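Local coordinates for protein 4'-phospho-dehydrooxetanocin synthase (Bacillus megaterium, PDB 5UL3) that catalyses the oxidative ring contraction of dAMP to an oxetane aldehyde in oxetanocin A biosynthesis, using cobalamin, a [4Fe-4S] cluster and S-adenosylmethionine, at residues Glu240-Leu245 and Thr309-Asp314. Numbering follows the deposited sequence. Where two conformers were deposited one is given.
Sequences EGEYTL and TSRGCD. With SF4 (iron/sulfur cluster), chain B.
Glu240 and Arg311 begin a buried salt-bridge network that illustrates how one long side chain can join two domains. Extended beyond CG (chi2 165°), Glu240 brings OE2 to the guanidinium edge, 3.0 Å from Arg311 NH1 and near the guanidinium plane, although NH1 lies above the carboxylate plane. That oxygen is also in a salt bridge with Arg331, while OE1 accepts from Val281 N. At Gly241 the backbone N makes a weak hydrogen bond to cobalamin, and Leu245 N donates to Gly241 O. Glu242 bends at chi2 (86°) and meets the arginine end-on: OE2 takes Arg311 NH2 at 2.7 Å through its syn lone pair and Arg311 NH1 at 3.0 Å from above the carboxylate plane. Its OE1 hydrogen-bonds to cobalamin. Arg311, extended from CG to NE, reaches from its strand to both glutamates, and Glu308 forms a salt bridge with NE, so three carboxylates bind the group and probably favour its positive charge. Further on, Cys313 SG binds FE4 of the cluster at 2.3 Å. The network thus joins the cobalamin-binding Rossmann domain to the first strand of the partial TIM barrel, just before the cluster-binding cysteine loop of a radical SAM enzyme.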
ATOM      1  N   GLU A 240      11.657  -6.921  -7.764  1.00 21.25           N
ATOM      2  CA  GLU A 240      10.727  -8.002  -7.422  1.00 21.69           C
ATOM      3  C   GLU A 240      11.492  -9.201  -6.856  1.00 26.71           C
ATOM      4  O   GLU A 240      12.630  -9.483  -7.246  1.00 25.42           O
ATOM      5  CB  GLU A 240       9.935  -8.445  -8.660  1.00 23.24           C
ATOM      6  CG  GLU A 240       8.897  -7.414  -9.138  1.00 22.32           C
ATOM      7  CD  GLU A 240       8.404  -7.708 -10.537  1.00 20.91           C
ATOM      8  OE1 GLU A 240       9.257  -7.860 -11.437  1.00 22.66           O
ATOM      9  OE2 GLU A 240       7.171  -7.799 -10.731  1.00 24.76           O
ATOM     10  N   GLY A 241      10.837  -9.939  -5.963  1.00 21.57           N
ATOM     11  CA  GLY A 241      11.494 -11.044  -5.287  1.00 21.62           C
ATOM     12  C   GLY A 241      11.304 -12.431  -5.874  1.00 22.00           C
ATOM     13  O   GLY A 241      12.071 -13.340  -5.541  1.00 23.30           O
ATOM     14  N   GLU A 242      10.311 -12.609  -6.752  1.00 21.51           N
ATOM     15  CA  GLU A 242       9.919 -13.952  -7.190  1.00 19.69           C
ATOM     16  C   GLU A 242      11.066 -14.683  -7.879  1.00 25.45           C
ATOM     17  O   GLU A 242      11.441 -15.796  -7.498  1.00 21.29           O
ATOM     18  CB  GLU A 242       8.711 -13.866  -8.126  1.00 22.54           C
ATOM     19  CG  GLU A 242       7.387 -13.521  -7.445  1.00 22.92           C
ATOM     20  CD  GLU A 242       7.123 -12.015  -7.261  1.00 24.86           C
ATOM     21  OE1 GLU A 242       8.049 -11.183  -7.383  1.00 21.24           O
ATOM     22  OE2 GLU A 242       5.957 -11.674  -6.951  1.00 27.65           O
ATOM     23  N   TYR A 243      11.606 -14.091  -8.940  1.00 22.33           N
ATOM     24  CA  TYR A 243      12.678 -14.761  -9.671  1.00 20.58           C
ATOM     25  C   TYR A 243      13.978 -14.774  -8.888  1.00 23.09           C
ATOM     26  O   TYR A 243      14.787 -15.690  -9.057  1.00 23.92           O
ATOM     27  CB  TYR A 243      12.910 -14.086 -11.021  1.00 22.95           C
ATOM     28  CG  TYR A 243      11.758 -14.188 -11.982  1.00 26.08           C
ATOM     29  CD1 TYR A 243      10.708 -15.057 -11.759  1.00 24.16           C
ATOM     30  CD2 TYR A 243      11.734 -13.401 -13.133  1.00 24.66           C
ATOM     31  CE1 TYR A 243       9.651 -15.139 -12.641  1.00 25.20           C
ATOM     32  CE2 TYR A 243      10.686 -13.476 -14.017  1.00 27.61           C
ATOM     33  CZ  TYR A 243       9.649 -14.342 -13.772  1.00 30.06           C
ATOM     34  OH  TYR A 243       8.611 -14.420 -14.670  1.00 30.53           O
ATOM     35  N   THR A 244      14.188 -13.771  -8.032  1.00 23.13           N
ATOM     36  CA  THR A 244      15.324 -13.784  -7.122  1.00 22.99           C
ATOM     37  C   THR A 244      15.297 -15.037  -6.249  1.00 27.05           C
ATOM     38  O   THR A 244      16.298 -15.756  -6.141  1.00 22.46           O
ATOM     39  CB  THR A 244      15.305 -12.516  -6.265  1.00 26.01           C
ATOM     40  OG1 THR A 244      15.636 -11.379  -7.074  1.00 26.23           O
ATOM     41  CG2 THR A 244      16.297 -12.615  -5.098  1.00 25.95           C
ATOM     42  N   LEU A 245      14.149 -15.324  -5.638  1.00 22.79           N
ATOM     43  CA  LEU A 245      14.070 -16.496  -4.763  1.00 20.37           C
ATOM     44  C   LEU A 245      14.178 -17.782  -5.570  1.00 24.60           C
ATOM     45  O   LEU A 245      14.872 -18.716  -5.161  1.00 24.19           O
ATOM     46  CB  LEU A 245      12.782 -16.463  -3.930  1.00 20.73           C
ATOM     47  CG  LEU A 245      12.747 -15.383  -2.839  1.00 24.02           C
ATOM     48  CD1 LEU A 245      11.356 -15.302  -2.221  1.00 20.29           C
ATOM     49  CD2 LEU A 245      13.767 -15.707  -1.763  1.00 28.07           C
ATOM     50  N   THR A 309      -3.606  -6.025  -8.224  1.00 19.21           N
ATOM     51  CA  THR A 309      -4.087  -6.569  -9.498  1.00 19.98           C
ATOM     52  C   THR A 309      -3.236  -6.112 -10.679  1.00 22.53           C
ATOM     53  O   THR A 309      -3.536  -6.472 -11.824  1.00 22.20           O
ATOM     54  CB  THR A 309      -5.568  -6.209  -9.766  1.00 19.80           C
ATOM     55  OG1 THR A 309      -5.716  -4.787  -9.953  1.00 24.79           O
ATOM     56  CG2 THR A 309      -6.479  -6.679  -8.596  1.00 20.56           C
ATOM     57  N   SER A 310      -2.196  -5.330 -10.415  1.00 22.83           N
ATOM     58  CA  SER A 310      -1.243  -4.865 -11.419  1.00 24.01           C
ATOM     59  C   SER A 310      -0.018  -4.347 -10.686  1.00 22.53           C
ATOM     60  O   SER A 310      -0.089  -3.988  -9.509  1.00 23.34           O
ATOM     61  CB  SER A 310      -1.838  -3.764 -12.307  1.00 19.64           C
ATOM     62  OG  SER A 310      -2.066  -2.581 -11.569  1.00 20.96           O
ATOM     63  N   ARG A 311       1.107  -4.297 -11.398  1.00 21.18           N
ATOM     64  CA  ARG A 311       2.351  -3.786 -10.848  1.00 19.62           C
ATOM     65  C   ARG A 311       2.879  -2.689 -11.757  1.00 22.09           C
ATOM     66  O   ARG A 311       2.746  -2.779 -12.978  1.00 24.31           O
ATOM     67  CB  ARG A 311       3.396  -4.887 -10.716  1.00 21.59           C
ATOM     68  CG  ARG A 311       2.989  -5.930  -9.660  1.00 21.83           C
ATOM     69  CD  ARG A 311       4.094  -6.935  -9.425  1.00 22.27           C
ATOM     70  NE  ARG A 311       3.806  -7.772  -8.243  1.00 22.29           N
ATOM     71  CZ  ARG A 311       4.536  -8.840  -7.907  1.00 24.92           C
ATOM     72  NH1 ARG A 311       5.583  -9.189  -8.651  1.00 21.03           N
ATOM     73  NH2 ARG A 311       4.212  -9.564  -6.838  1.00 21.93           N
ATOM     74  N   GLY A 312       3.477  -1.674 -11.138  1.00 23.41           N
ATOM     75  CA  GLY A 312       4.099  -0.572 -11.849  1.00 22.12           C
ATOM     76  C   GLY A 312       3.145   0.562 -12.175  1.00 25.69           C
ATOM     77  O   GLY A 312       1.944   0.546 -11.874  1.00 23.69           O
ATOM     78  N   CYS A 313       3.716   1.575 -12.826  1.00 23.30           N
ATOM     79  CA  CYS A 313       2.994   2.766 -13.244  1.00 22.69           C
ATOM     80  C   CYS A 313       3.439   3.073 -14.667  1.00 22.21           C
ATOM     81  O   CYS A 313       4.633   3.241 -14.902  1.00 24.54           O
ATOM     82  CB  CYS A 313       3.307   3.947 -12.335  1.00 23.66           C
ATOM     83  SG  CYS A 313       2.434   5.481 -12.838  1.00 25.93           S
ATOM     84  N   ASP A 314       2.493   3.130 -15.600  0.50 24.47           N
ATOM     85  CA  ASP A 314       2.877   3.417 -16.978  0.50 26.27           C
ATOM     86  C   ASP A 314       3.245   4.881 -17.171  0.50 28.14           C
ATOM     87  O   ASP A 314       3.941   5.206 -18.140  0.50 26.88           O
ATOM     88  CB  ASP A 314       1.765   3.011 -17.947  0.50 30.92           C
ATOM     89  CG  ASP A 314       0.402   3.508 -17.526  0.50 32.31           C
ATOM     90  OD1 ASP A 314       0.226   4.729 -17.343  0.50 36.84           O
ATOM     91  OD2 ASP A 314      -0.507   2.663 -17.403  0.50 43.10           O
TER
HETATM   92 FE1  SF4 B 801       2.961   9.573 -10.317  1.00 25.09          FE
HETATM   93 FE2  SF4 B 801       1.260   7.933  -8.980  1.00 28.02          FE
HETATM   94 FE3  SF4 B 801       4.027   7.637  -8.772  1.00 24.45          FE
HETATM   95 FE4  SF4 B 801       2.759   6.952 -11.095  1.00 25.09          FE
HETATM   96  S1  SF4 B 801       2.486   5.954  -9.033  1.00 26.02           S
HETATM   97  S2  SF4 B 801       4.698   8.173 -10.915  1.00 24.20           S
HETATM   98  S3  SF4 B 801       1.141   8.585 -11.183  1.00 29.79           S
HETATM   99  S4  SF4 B 801       2.739   9.417  -8.062  1.00 27.30           S